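Side-chain contacts in CheQ (Campylobacter jejuni subsp. jejuni, PDB 6A51), which controls, together with CheP, the transcription of the core chemotaxis operon cheVAW in Campylobacter jejuni: residues P99-L102 with N107-I110; N126-Y131 with L136-H141; Y143-H148 with E156-I161. All coordinates share one frame; numbering follows the deposited sequence.

Contact 1 of 3, residues P99-L102 with N107-I110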
ATOM      1  N   PRO A  99       4.069   4.460 -12.136  1.00 36.49           N
ATOM      2  CA  PRO A  99       3.628   5.384 -11.066  1.00 37.26           C
ATOM      3  C   PRO A  99       2.878   6.606 -11.565  1.00 31.03           C
ATOM      4  O   PRO A  99       2.118   7.210 -10.787  1.00 45.29           O
ATOM      5  CB  PRO A  99       4.940   5.777 -10.368  1.00 23.38           C
ATOM      6  CG  PRO A  99       5.849   4.606 -10.607  1.00 28.35           C
ATOM      7  CD  PRO A  99       5.479   4.053 -11.982  1.00 29.58           C
ATOM      8  N   SER A 100       3.062   6.987 -12.831  1.00 31.94           N
ATOM      9  CA  SER A 100       2.312   8.105 -13.406  1.00 40.38           C
ATOM     10  C   SER A 100       0.806   7.921 -13.263  1.00 46.66           C
ATOM     11  O   SER A 100       0.078   8.889 -13.007  1.00 51.09           O
ATOM     12  CB  SER A 100       2.673   8.288 -14.883  1.00 35.08           C
ATOM     13  OG  SER A 100       2.634   7.063 -15.592  1.00 48.31           O
ATOM     14  N   HIS A 101       0.323   6.681 -13.420  1.00 35.59           N
ATOM     15  CA  HIS A 101      -1.110   6.414 -13.333  1.00 29.89           C
ATOM     16  C   HIS A 101      -1.711   6.874 -12.022  1.00 37.55           C
ATOM     17  O   HIS A 101      -2.909   7.168 -11.972  1.00 44.87           O
ATOM     18  CB  HIS A 101      -1.386   4.932 -13.493  1.00 39.74           C
ATOM     19  CG  HIS A 101      -1.163   4.431 -14.877  1.00 45.54           C
ATOM     20  ND1 HIS A 101      -2.128   4.512 -15.858  1.00 46.65           N
ATOM     21  CD2 HIS A 101      -0.086   3.845 -15.449  1.00 38.44           C
ATOM     22  CE1 HIS A 101      -1.655   3.988 -16.975  1.00 44.47           C
ATOM     23  NE2 HIS A 101      -0.421   3.575 -16.753  1.00 40.28           N
ATOM     24  N   LEU A 102      -0.925   6.920 -10.950  1.00 37.58           N
ATOM     25  CA  LEU A 102      -1.462   7.310  -9.656  1.00 41.50           C
ATOM     26  C   LEU A 102      -1.381   8.809  -9.410  1.00 48.66           C
ATOM     27  O   LEU A 102      -1.709   9.262  -8.307  1.00 44.87           O
ATOM     28  CB  LEU A 102      -0.754   6.551  -8.540  1.00 37.98           C
ATOM     29  CG  LEU A 102      -0.795   5.022  -8.602  1.00 38.99           C
ATOM     30  CD1 LEU A 102      -0.361   4.479  -7.245  1.00 43.63           C
ATOM     31  CD2 LEU A 102      -2.181   4.483  -8.973  1.00 32.64           C
ATOM     32  N   ASN A 107      -4.819  12.027 -15.572  1.00 48.44           N
ATOM     33  CA  ASN A 107      -6.125  11.575 -16.052  1.00 61.31           C
ATOM     34  C   ASN A 107      -6.088  10.129 -16.552  1.00 67.26           C
ATOM     35  O   ASN A 107      -6.385   9.832 -17.712  1.00 62.53           O
ATOM     36  CB  ASN A 107      -6.640  12.513 -17.141  1.00 65.20           C
ATOM     37  CG  ASN A 107      -7.637  13.504 -16.616  1.00 73.70           C
ATOM     38  OD1 ASN A 107      -8.805  13.168 -16.418  1.00 74.58           O
ATOM     39  ND2 ASN A 107      -7.192  14.738 -16.385  1.00 70.95           N
ATOM     40  N   SER A 108      -5.724   9.227 -15.646  1.00 55.16           N
ATOM     41  CA  SER A 108      -5.653   7.805 -15.937  1.00 39.90           C
ATOM     42  C   SER A 108      -6.993   7.149 -15.630  1.00 41.68           C
ATOM     43  O   SER A 108      -7.637   7.478 -14.632  1.00 46.84           O
ATOM     44  CB  SER A 108      -4.537   7.165 -15.106  1.00 54.77           C
ATOM     45  OG  SER A 108      -4.647   5.754 -15.062  1.00 52.75           O
ATOM     46  N   SER A 109      -7.431   6.231 -16.503  1.00 45.12           N
ATOM     47  CA  SER A 109      -8.642   5.474 -16.170  1.00 44.81           C
ATOM     48  C   SER A 109      -8.423   4.588 -14.944  1.00 44.24           C
ATOM     49  O   SER A 109      -9.333   4.428 -14.122  1.00 47.15           O
ATOM     50  CB  SER A 109      -9.104   4.627 -17.359  1.00 43.25           C
ATOM     51  OG  SER A 109      -9.423   5.405 -18.503  1.00 55.24           O
ATOM     52  N   ILE A 110      -7.222   4.024 -14.795  1.00 39.90           N
ATOM     53  CA  ILE A 110      -6.900   3.231 -13.612  1.00 33.47           C
ATOM     54  C   ILE A 110      -7.060   4.061 -12.344  1.00 42.13           C
ATOM     55  O   ILE A 110      -7.638   3.596 -11.354  1.00 39.25           O
ATOM     56  CB  ILE A 110      -5.480   2.657 -13.731  1.00 40.03           C
ATOM     57  CG1 ILE A 110      -5.482   1.520 -14.731  1.00 46.79           C
ATOM     58  CG2 ILE A 110      -5.016   2.106 -12.399  1.00 33.08           C
ATOM     59  CD1 ILE A 110      -6.130   0.303 -14.163  1.00 40.31           C
TER

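Contact 2 of 3, residues N126-Y131 with L136-H141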
ATOM      1  N   ASN A 126      -5.631   1.497  -1.734  1.00 32.87           N
ATOM      2  CA  ASN A 126      -6.388   0.467  -1.028  1.00 34.34           C
ATOM      3  C   ASN A 126      -6.353  -0.791  -1.878  1.00 34.85           C
ATOM      4  O   ASN A 126      -7.184  -0.990  -2.769  1.00 32.73           O
ATOM      5  CB  ASN A 126      -7.817   0.900  -0.748  1.00 31.67           C
ATOM      6  CG  ASN A 126      -8.509  -0.049   0.216  1.00 34.33           C
ATOM      7  OD1 ASN A 126      -8.400  -1.271   0.085  1.00 36.89           O
ATOM      8  ND2 ASN A 126      -9.184   0.501   1.209  1.00 34.63           N
ATOM      9  N   LEU A 127      -5.378  -1.656  -1.582  1.00 32.17           N
ATOM     10  CA  LEU A 127      -5.203  -2.874  -2.365  1.00 28.01           C
ATOM     11  C   LEU A 127      -6.348  -3.840  -2.115  1.00 33.18           C
ATOM     12  O   LEU A 127      -6.784  -4.549  -3.030  1.00 28.25           O
ATOM     13  CB  LEU A 127      -3.870  -3.532  -2.017  1.00 31.02           C
ATOM     14  CG  LEU A 127      -3.450  -4.770  -2.804  1.00 21.86           C
ATOM     15  CD1 LEU A 127      -3.558  -4.453  -4.256  1.00 33.39           C
ATOM     16  CD2 LEU A 127      -2.019  -5.115  -2.475  1.00 35.67           C
ATOM     17  N   LYS A 128      -6.848  -3.869  -0.878  1.00 32.34           N
ATOM     18  CA  LYS A 128      -7.919  -4.790  -0.519  1.00 32.29           C
ATOM     19  C   LYS A 128      -9.152  -4.549  -1.376  1.00 37.29           C
ATOM     20  O   LYS A 128      -9.748  -5.499  -1.892  1.00 44.12           O
ATOM     21  CB  LYS A 128      -8.258  -4.649   0.962  1.00 33.37           C
ATOM     22  CG  LYS A 128      -9.216  -5.708   1.484  1.00 34.56           C
ATOM     23  CD  LYS A 128      -9.693  -5.380   2.892  1.00 42.22           C
ATOM     24  CE  LYS A 128     -10.353  -6.576   3.559  1.00 53.51           C
ATOM     25  NZ  LYS A 128     -11.727  -6.820   3.025  1.00 59.61           N
ATOM     26  N   LYS A 129      -9.542  -3.280  -1.557  1.00 26.07           N
ATOM     27  CA  LYS A 129     -10.722  -3.004  -2.369  1.00 28.90           C
ATOM     28  C   LYS A 129     -10.474  -3.342  -3.829  1.00 33.69           C
ATOM     29  O   LYS A 129     -11.390  -3.796  -4.528  1.00 34.79           O
ATOM     30  CB  LYS A 129     -11.162  -1.547  -2.231  1.00 23.81           C
ATOM     31  CG  LYS A 129     -11.717  -1.245  -0.859  1.00 42.68           C
ATOM     32  CD  LYS A 129     -12.266   0.167  -0.743  1.00 48.38           C
ATOM     33  CE  LYS A 129     -12.760   0.395   0.686  1.00 58.94           C
ATOM     34  NZ  LYS A 129     -13.521   1.660   0.873  1.00 63.53           N
ATOM     35  N   PHE A 130      -9.249  -3.157  -4.302  1.00 21.07           N
ATOM     36  CA  PHE A 130      -8.964  -3.493  -5.691  1.00 24.38           C
ATOM     37  C   PHE A 130      -9.102  -4.998  -5.922  1.00 25.66           C
ATOM     38  O   PHE A 130      -9.730  -5.436  -6.894  1.00 28.83           O
ATOM     39  CB  PHE A 130      -7.577  -2.997  -6.046  1.00 18.42           C
ATOM     40  CG  PHE A 130      -7.266  -3.056  -7.492  1.00 28.08           C
ATOM     41  CD1 PHE A 130      -8.111  -2.472  -8.419  1.00 25.23           C
ATOM     42  CD2 PHE A 130      -6.101  -3.668  -7.935  1.00 17.88           C
ATOM     43  CE1 PHE A 130      -7.797  -2.500  -9.782  1.00 23.90           C
ATOM     44  CE2 PHE A 130      -5.790  -3.713  -9.288  1.00 29.36           C
ATOM     45  CZ  PHE A 130      -6.640  -3.128 -10.215  1.00 22.33           C
ATOM     46  N   TYR A 131      -8.547  -5.807  -5.014  1.00 25.58           N
ATOM     47  CA  TYR A 131      -8.764  -7.252  -5.051  1.00 27.23           C
ATOM     48  C   TYR A 131     -10.251  -7.588  -5.092  1.00 28.50           C
ATOM     49  O   TYR A 131     -10.688  -8.441  -5.876  1.00 26.01           O
ATOM     50  CB  TYR A 131      -8.120  -7.919  -3.834  1.00 24.81           C
ATOM     51  CG  TYR A 131      -6.653  -8.307  -3.958  1.00 33.80           C
ATOM     52  CD1 TYR A 131      -6.235  -9.250  -4.888  1.00 35.66           C
ATOM     53  CD2 TYR A 131      -5.698  -7.788  -3.088  1.00 39.97           C
ATOM     54  CE1 TYR A 131      -4.905  -9.629  -4.981  1.00 28.94           C
ATOM     55  CE2 TYR A 131      -4.363  -8.169  -3.172  1.00 38.32           C
ATOM     56  CZ  TYR A 131      -3.980  -9.086  -4.120  1.00 34.89           C
ATOM     57  OH  TYR A 131      -2.665  -9.469  -4.214  1.00 42.00           O
ATOM     58  N   LEU A 136     -10.699 -11.417  -6.860  1.00 18.36           N
ATOM     59  CA  LEU A 136      -9.598 -12.331  -6.612  1.00 37.42           C
ATOM     60  C   LEU A 136      -9.344 -12.439  -5.119  1.00 34.50           C
ATOM     61  O   LEU A 136      -9.833 -11.636  -4.315  1.00 32.47           O
ATOM     62  CB  LEU A 136      -8.324 -11.871  -7.327  1.00 30.01           C
ATOM     63  CG  LEU A 136      -8.486 -11.662  -8.830  1.00 32.88           C
ATOM     64  CD1 LEU A 136      -7.179 -11.193  -9.408  1.00 26.22           C
ATOM     65  CD2 LEU A 136      -8.955 -12.932  -9.526  1.00 26.39           C
ATOM     66  N   ASN A 137      -8.568 -13.455  -4.764  1.00 34.98           N
ATOM     67  CA  ASN A 137      -8.195 -13.712  -3.383  1.00 46.13           C
ATOM     68  C   ASN A 137      -6.905 -12.975  -3.046  1.00 39.79           C
ATOM     69  O   ASN A 137      -6.014 -12.824  -3.885  1.00 42.63           O
ATOM     70  CB  ASN A 137      -8.039 -15.216  -3.140  1.00 31.15           C
ATOM     71  CG  ASN A 137      -9.385 -15.949  -3.150  1.00 53.82           C
ATOM     72  OD1 ASN A 137     -10.400 -15.435  -2.659  1.00 44.24           O
ATOM     73  ND2 ASN A 137      -9.396 -17.151  -3.713  1.00 51.31           N
ATOM     74  N   TYR A 138      -6.815 -12.522  -1.795  1.00 33.92           N
ATOM     75  CA  TYR A 138      -5.785 -11.578  -1.383  1.00 32.53           C
ATOM     76  C   TYR A 138      -4.359 -12.116  -1.497  1.00 45.52           C
ATOM     77  O   TYR A 138      -3.405 -11.334  -1.369  1.00 42.37           O
ATOM     78  CB  TYR A 138      -6.048 -11.153   0.048  1.00 31.70           C
ATOM     79  CG  TYR A 138      -7.377 -10.495   0.252  1.00 34.81           C
ATOM     80  CD1 TYR A 138      -7.984  -9.766  -0.774  1.00 36.38           C
ATOM     81  CD2 TYR A 138      -8.030 -10.583   1.471  1.00 28.20           C
ATOM     82  CE1 TYR A 138      -9.226  -9.132  -0.584  1.00 29.88           C
ATOM     83  CE2 TYR A 138      -9.274  -9.962   1.671  1.00 27.88           C
ATOM     84  CZ  TYR A 138      -9.860  -9.239   0.645  1.00 35.60           C
ATOM     85  OH  TYR A 138     -11.074  -8.628   0.853  1.00 39.33           O
ATOM     86  N   HIS A 139      -4.170 -13.402  -1.735  1.00 32.18           N
ATOM     87  CA  HIS A 139      -2.815 -13.928  -1.793  1.00 50.73           C
ATOM     88  C   HIS A 139      -2.291 -14.055  -3.213  1.00 53.95           C
ATOM     89  O   HIS A 139      -1.149 -14.477  -3.408  1.00 62.07           O
ATOM     90  CB  HIS A 139      -2.750 -15.271  -1.059  1.00 46.04           C
ATOM     91  CG  HIS A 139      -3.030 -15.145   0.409  1.00 87.54           C
ATOM     92  ND1 HIS A 139      -2.880 -13.954   1.092  1.00 79.28           N
ATOM     93  CD2 HIS A 139      -3.474 -16.046   1.320  1.00 83.45           C
ATOM     94  CE1 HIS A 139      -3.207 -14.130   2.360  1.00 91.37           C
ATOM     95  NE2 HIS A 139      -3.571 -15.390   2.526  1.00 95.47           N
ATOM     96  N   GLN A 140      -3.080 -13.668  -4.205  1.00 44.89           N
ATOM     97  CA  GLN A 140      -2.655 -13.777  -5.586  1.00 38.43           C
ATOM     98  C   GLN A 140      -1.747 -12.617  -5.961  1.00 45.33           C
ATOM     99  O   GLN A 140      -1.938 -11.481  -5.516  1.00 44.74           O
ATOM    100  CB  GLN A 140      -3.871 -13.813  -6.507  1.00 45.54           C
ATOM    101  CG  GLN A 140      -4.245 -15.214  -6.941  1.00 36.45           C
ATOM    102  CD  GLN A 140      -5.679 -15.303  -7.334  1.00 49.84           C
ATOM    103  OE1 GLN A 140      -6.564 -14.978  -6.540  1.00 56.20           O
ATOM    104  NE2 GLN A 140      -5.938 -15.732  -8.574  1.00 74.50           N
ATOM    105  N   HIS A 141      -0.740 -12.912  -6.773  1.00 35.36           N
ATOM    106  CA  HIS A 141       0.106 -11.879  -7.335  1.00 37.81           C
ATOM    107  C   HIS A 141      -0.542 -11.422  -8.635  1.00 40.49           C
ATOM    108  O   HIS A 141      -0.569 -12.169  -9.612  1.00 55.71           O
ATOM    109  CB  HIS A 141       1.527 -12.387  -7.559  1.00 37.57           C
ATOM    110  CG  HIS A 141       2.530 -11.289  -7.753  1.00 69.25           C
ATOM    111  ND1 HIS A 141       3.728 -11.240  -7.068  1.00 67.37           N
ATOM    112  CD2 HIS A 141       2.505 -10.189  -8.548  1.00 53.97           C
ATOM    113  CE1 HIS A 141       4.400 -10.162  -7.437  1.00 53.10           C
ATOM    114  NE2 HIS A 141       3.680  -9.507  -8.333  1.00 49.21           N
TER

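Contact 3 of 3, residues Y143-H148 with E156-I161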
ATOM      1  N   TYR A 143      -0.794  -8.656 -11.851  1.00 27.87           N
ATOM      2  CA  TYR A 143      -0.113  -7.630 -12.618  1.00 22.35           C
ATOM      3  C   TYR A 143      -1.136  -6.866 -13.443  1.00 35.90           C
ATOM      4  O   TYR A 143      -2.205  -7.390 -13.778  1.00 26.26           O
ATOM      5  CB  TYR A 143       0.959  -8.196 -13.552  1.00 22.02           C
ATOM      6  CG  TYR A 143       0.469  -9.123 -14.663  1.00 22.56           C
ATOM      7  CD1 TYR A 143       0.372 -10.496 -14.455  1.00 16.25           C
ATOM      8  CD2 TYR A 143       0.149  -8.631 -15.923  1.00 25.25           C
ATOM      9  CE1 TYR A 143      -0.035 -11.350 -15.461  1.00 31.81           C
ATOM     10  CE2 TYR A 143      -0.267  -9.481 -16.941  1.00 29.69           C
ATOM     11  CZ  TYR A 143      -0.360 -10.833 -16.701  1.00 38.07           C
ATOM     12  OH  TYR A 143      -0.765 -11.681 -17.700  1.00 48.55           O
ATOM     13  N   ILE A 144      -0.786  -5.620 -13.764  1.00 26.30           N
ATOM     14  CA  ILE A 144      -1.620  -4.718 -14.546  1.00 33.71           C
ATOM     15  C   ILE A 144      -0.816  -4.315 -15.768  1.00 33.70           C
ATOM     16  O   ILE A 144       0.335  -3.893 -15.647  1.00 32.56           O
ATOM     17  CB  ILE A 144      -2.044  -3.470 -13.747  1.00 31.23           C
ATOM     18  CG1 ILE A 144      -2.774  -3.858 -12.470  1.00 30.86           C
ATOM     19  CG2 ILE A 144      -2.945  -2.566 -14.593  1.00 18.08           C
ATOM     20  CD1 ILE A 144      -3.039  -2.677 -11.543  1.00 21.14           C
ATOM     21  N   GLU A 145      -1.434  -4.398 -16.933  1.00 33.46           N
ATOM     22  CA  GLU A 145      -0.666  -4.285 -18.154  1.00 39.97           C
ATOM     23  C   GLU A 145      -1.604  -3.829 -19.253  1.00 39.38           C
ATOM     24  O   GLU A 145      -2.787  -4.164 -19.242  1.00 37.74           O
ATOM     25  CB  GLU A 145      -0.048  -5.633 -18.514  1.00 31.87           C
ATOM     26  CG  GLU A 145       1.306  -5.619 -19.110  1.00 43.43           C
ATOM     27  CD  GLU A 145       1.773  -7.037 -19.393  1.00 56.84           C
ATOM     28  OE1 GLU A 145       1.042  -7.749 -20.127  1.00 55.85           O
ATOM     29  OE2 GLU A 145       2.841  -7.446 -18.861  1.00 45.88           O
ATOM     30  N   LYS A 146      -1.068  -3.066 -20.197  1.00 31.48           N
ATOM     31  CA  LYS A 146      -1.778  -2.833 -21.439  1.00 26.95           C
ATOM     32  C   LYS A 146      -2.091  -4.172 -22.087  1.00 31.90           C
ATOM     33  O   LYS A 146      -1.206  -5.011 -22.264  1.00 42.54           O
ATOM     34  CB  LYS A 146      -0.937  -1.964 -22.378  1.00 32.07           C
ATOM     35  CG  LYS A 146      -0.674  -0.551 -21.872  1.00 33.18           C
ATOM     36  CD  LYS A 146      -1.868   0.345 -22.187  1.00 44.01           C
ATOM     37  CE  LYS A 146      -1.644   1.782 -21.736  1.00 40.92           C
ATOM     38  NZ  LYS A 146      -2.861   2.632 -21.905  1.00 61.74           N
ATOM     39  N   CYS A 147      -3.366  -4.380 -22.414  1.00 35.57           N
ATOM     40  CA  CYS A 147      -3.773  -5.609 -23.087  1.00 42.75           C
ATOM     41  C   CYS A 147      -2.978  -5.826 -24.366  1.00 30.10           C
ATOM     42  O   CYS A 147      -2.648  -6.965 -24.719  1.00 34.11           O
ATOM     43  CB  CYS A 147      -5.276  -5.553 -23.374  1.00 40.33           C
ATOM     44  SG  CYS A 147      -6.293  -5.131 -21.896  1.00 74.55           S
ATOM     45  N   HIS A 148      -2.625  -4.736 -25.045  1.00 42.75           N
ATOM     46  CA  HIS A 148      -1.914  -4.824 -26.314  1.00 41.55           C
ATOM     47  C   HIS A 148      -0.539  -5.463 -26.147  1.00 48.00           C
ATOM     48  O   HIS A 148      -0.038  -6.084 -27.089  1.00 40.92           O
ATOM     49  CB  HIS A 148      -1.800  -3.418 -26.904  1.00 39.35           C
ATOM     50  CG  HIS A 148      -1.345  -3.375 -28.327  1.00 55.20           C
ATOM     51  ND1 HIS A 148      -2.063  -3.938 -29.357  1.00 68.48           N
ATOM     52  CD2 HIS A 148      -0.259  -2.799 -28.897  1.00 65.10           C
ATOM     53  CE1 HIS A 148      -1.427  -3.734 -30.498  1.00 62.87           C
ATOM     54  NE2 HIS A 148      -0.328  -3.047 -30.246  1.00 52.81           N
ATOM     55  N   GLU A 156      -8.500 -11.843 -26.158  1.00 61.78           N
ATOM     56  CA  GLU A 156      -8.064 -11.477 -24.814  1.00 66.23           C
ATOM     57  C   GLU A 156      -8.909 -12.205 -23.769  1.00 58.20           C
ATOM     58  O   GLU A 156     -10.131 -12.034 -23.725  1.00 68.19           O
ATOM     59  CB  GLU A 156      -8.151  -9.962 -24.631  1.00 56.60           C
ATOM     60  CG  GLU A 156      -7.542  -9.471 -23.339  1.00 52.40           C
ATOM     61  CD  GLU A 156      -6.128  -9.988 -23.131  1.00 60.74           C
ATOM     62  OE1 GLU A 156      -5.228  -9.626 -23.929  1.00 71.58           O
ATOM     63  OE2 GLU A 156      -5.921 -10.764 -22.169  1.00 58.30           O
ATOM     64  N   LYS A 157      -8.257 -13.007 -22.920  1.00 48.88           N
ATOM     65  CA  LYS A 157      -8.934 -13.864 -21.948  1.00 53.06           C
ATOM     66  C   LYS A 157      -8.751 -13.420 -20.493  1.00 51.90           C
ATOM     67  O   LYS A 157      -9.300 -14.070 -19.593  1.00 56.11           O
ATOM     68  CB  LYS A 157      -8.444 -15.315 -22.107  1.00 50.08           C
ATOM     69  CG  LYS A 157      -8.556 -15.914 -23.524  1.00 52.53           C
ATOM     70  CD  LYS A 157      -7.529 -17.055 -23.704  1.00 64.72           C
ATOM     71  CE  LYS A 157      -7.993 -18.148 -24.666  1.00 71.64           C
ATOM     72  NZ  LYS A 157      -8.107 -17.707 -26.088  1.00 73.80           N
ATOM     73  N   ARG A 158      -7.983 -12.353 -20.236  1.00 47.40           N
ATOM     74  CA  ARG A 158      -7.715 -11.835 -18.899  1.00 31.72           C
ATOM     75  C   ARG A 158      -8.788 -10.830 -18.476  1.00 40.82           C
ATOM     76  O   ARG A 158      -9.617 -10.398 -19.276  1.00 48.02           O
ATOM     77  CB  ARG A 158      -6.352 -11.167 -18.859  1.00 29.06           C
ATOM     78  CG  ARG A 158      -5.182 -12.109 -19.056  1.00 44.53           C
ATOM     79  CD  ARG A 158      -3.856 -11.347 -19.208  1.00 40.41           C
ATOM     80  NE  ARG A 158      -3.743 -10.647 -20.496  1.00 45.70           N
ATOM     81  CZ  ARG A 158      -2.735  -9.841 -20.832  1.00 42.89           C
ATOM     82  NH1 ARG A 158      -1.745  -9.634 -19.973  1.00 46.06           N
ATOM     83  NH2 ARG A 158      -2.710  -9.257 -22.030  1.00 30.79           N
ATOM     84  N   ILE A 159      -8.752 -10.432 -17.203  1.00 26.76           N
ATOM     85  CA  ILE A 159      -9.707  -9.443 -16.710  1.00 23.31           C
ATOM     86  C   ILE A 159      -9.366  -8.093 -17.317  1.00 27.83           C
ATOM     87  O   ILE A 159      -8.252  -7.582 -17.152  1.00 40.01           O
ATOM     88  CB  ILE A 159      -9.696  -9.358 -15.178  1.00 28.25           C
ATOM     89  CG1 ILE A 159     -10.063 -10.690 -14.540  1.00 26.31           C
ATOM     90  CG2 ILE A 159     -10.698  -8.317 -14.709  1.00 27.38           C
ATOM     91  CD1 ILE A 159      -9.648 -10.777 -13.086  1.00 25.32           C
ATOM     92  N   LYS A 160     -10.325  -7.491 -18.000  1.00 24.26           N
ATOM     93  CA  LYS A 160     -10.108  -6.214 -18.665  1.00 25.56           C
ATOM     94  C   LYS A 160     -10.911  -5.141 -17.931  1.00 23.57           C
ATOM     95  O   LYS A 160     -12.138  -5.244 -17.822  1.00 29.92           O
ATOM     96  CB  LYS A 160     -10.488  -6.308 -20.149  1.00 16.73           C
ATOM     97  CG  LYS A 160     -10.182  -5.026 -20.911  1.00 28.20           C
ATOM     98  CD  LYS A 160     -10.121  -5.186 -22.432  1.00 29.24           C
ATOM     99  CE  LYS A 160      -9.816  -3.831 -23.085  1.00 37.96           C
ATOM    100  NZ  LYS A 160      -9.984  -3.768 -24.576  1.00 40.79           N
ATOM    101  N   ILE A 161     -10.219  -4.129 -17.406  1.00 21.39           N
ATOM    102  CA  ILE A 161     -10.823  -3.157 -16.501  1.00 25.11           C
ATOM    103  C   ILE A 161     -10.885  -1.762 -17.085  1.00 23.23           C
ATOM    104  O   ILE A 161     -11.419  -0.856 -16.434  1.00 36.13           O
ATOM    105  CB  ILE A 161     -10.079  -3.122 -15.159  1.00 35.42           C
ATOM    106  CG1 ILE A 161      -8.632  -2.679 -15.392  1.00 25.26           C
ATOM    107  CG2 ILE A 161     -10.147  -4.489 -14.484  1.00 21.91           C
ATOM    108  CD1 ILE A 161      -7.803  -2.715 -14.117  1.00 25.16           C
TER

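Contact 1 of 3, residues P99-L102 with N107-I110
A polar contact, essentially one side-chain hydrogen bond with a little apolar backing, joins the 3-10 turn at 99-102 to the start of helix 109-113, two elements separated by a short loop. His101 and Ser108 carry it. ND1 of the His101 imidazole lies 2.9 Å from Ser108 OG; either group could be the donor, and the angle of 165° makes the bond nearly straight. The hydroxyl oxygen meets the ring at its edge, in the ring plane, as suits a ring nitrogen whose donor or acceptor direction lies in that plane. With CG of His101 anti to its own carbonyl carbon (chi1 -71°), the ring projects into the gap between the segments and presents ND1 to the serine. Closer to the backbone the two residues also pack, Ser108 CB resting 3.5 Å from His101 O.

The arrangement illustrates a helix N-cap whose capping side chain has a second task. Ser108 stands immediately before the helix, and its OG also receives a weak hydrogen bond from the backbone N of Tyr111, in the first turn. One hydroxyl thus links the histidine to the helix start, and the imidazole probably helps to fix its rotation.

Ile110 supplies the apolar backing: its CB approaches His101 ND1 obliquely at 4.4 Å. The 3-10 turn is itself closed by Leu102 N bonding to Pro99 O at 3.1 Å, while the side chain of Leu102 packs on Ala88 and Cys92 of helix 88-95.

Contact 2 of 3, residues N126-Y131 with L136-H141
Tyr131, in helix 127-134, is wrapped by the chain that follows the helix, and three kinds of interaction hold the wrap. The hydrogen bonds come first. Tyr131 OH donates to Gln140 O, nearly along the C=O axis and at the ring's edge; the modelled 2.5 Å between Tyr131 OH and Gln140 O is uncertain at this resolution. The backbone adds Leu136 N to Tyr131 O, 3.1 Å, and Lys128 NZ donates to Tyr138 OH at 2.9 Å. The lysine chain runs out extended and turns only at its last torsion, chi4 -75°, which brings the ammonium to the phenol; that same phenol oxygen is also bonded to Asp132 OD1. A type I beta turn, Asn137 to Gln140, shapes the wrapping chain, and Gln140 OE1 braces it by accepting from Asn137 N at 3.1 Å.

Aromatic contacts form the second group. Tyr138 CA sits 3.9 Å from the centroid of the Tyr131 ring, almost on its normal, a CH-pi contact. The Tyr138 ring then turns its edge toward the same tyrosine in an offset edge-to-face pair, planes at 61°.

Apolar contacts complete the set: Tyr131 CB lies at the edge of the Tyr138 ring, 3.6 Å from Tyr138 CD1, and Leu136 CB meets Tyr131 CD1 at 4.1 Å.

In the fold, this is the exit from helix 127-134 into strand 142-146: Tyr131 and Leu136 both touch Ile142 of that strand, and Tyr131 also reaches Phe94 of helix 88-95.

Contact 3 of 3, residues Y143-H148 with E156-I161
Arg158 reaches across to Tyr143 and Glu145 with NH1, which makes its bonds across the contact, while NE and NH2 are turned to Glu156 on its own segment; NH2 also lies near Cys147 O. The phenol and the arginine side chains cross at about a right angle, their planes 48° apart. Arg158 NH1 donates to Tyr143 OH at 3.2 Å, with the oxygen tilted out of the guanidinium plane. The tyrosine is placed for this by a first torsion of 64°, which sets CG between its backbone N and carbonyl carbon and puts the ring's edge toward Glu145 CB.

Glu145 comes to the same nitrogen from another direction, Glu145 OE1 lying at the guanidinium edge, 3.4 Å from Arg158 NH1. This is a weak bond within a salt bridge, and the carboxylate stands steeply to the guanidinium, planes 72° apart.

The segments contain parts of the outer strands, 142-146 and 159-160, of a three-stranded antiparallel sheet whose middle strand is 165-169, and the chain next to them. The outer strands do not pair directly, so it is side chains, chiefly Arg158 from just before strand 159-160, that join them. Cys147 ties one edge to the centre through its disulfide with Cys166, and Lys160 lays its extended aliphatic chain beside the sulfur, Lys160 CD 3.9 Å from Cys147 SG.

The arginine's orientation is fixed chiefly by Glu156, which it grips side-on. Arg158 NE bonds to Glu156 OE2 at 2.7 Å, and Arg158 NH2 to Glu156 OE1 at 3.2 Å, both oxygens close to the guanidinium plane. Glu156 OE2 also accepts from Arg158 N through its anti lone pair, so backbone and side chain hold one oxygen together. Glu156 OE1 also has a hydrogen bond with Ser151 OG, and the two carboxylates around one guanidinium would probably stabilise its positive charge.

In the fold
All three contacts join pieces of chain close in sequence, yet their chemistry follows their place. Contact 1 is partly buried and rests on a single histidine–serine hydrogen bond at a helix start. Contact 2, at the surface, combines aromatic packing round a buried tyrosine with a lysine at one side. Contact 3, farthest from the chain's centre, has no buried residue among those that touch and is dominated by charge. Contacts 2 and 3 are successive, helix 127-134 leading into strand 142-146, and Phe130 of that helix packs on Ile144 and Ile161. Ile110 of contact 1 also meets Ile161 of contact 3, whereas contacts 1 and 2, 18 Å apart between centres, do not touch.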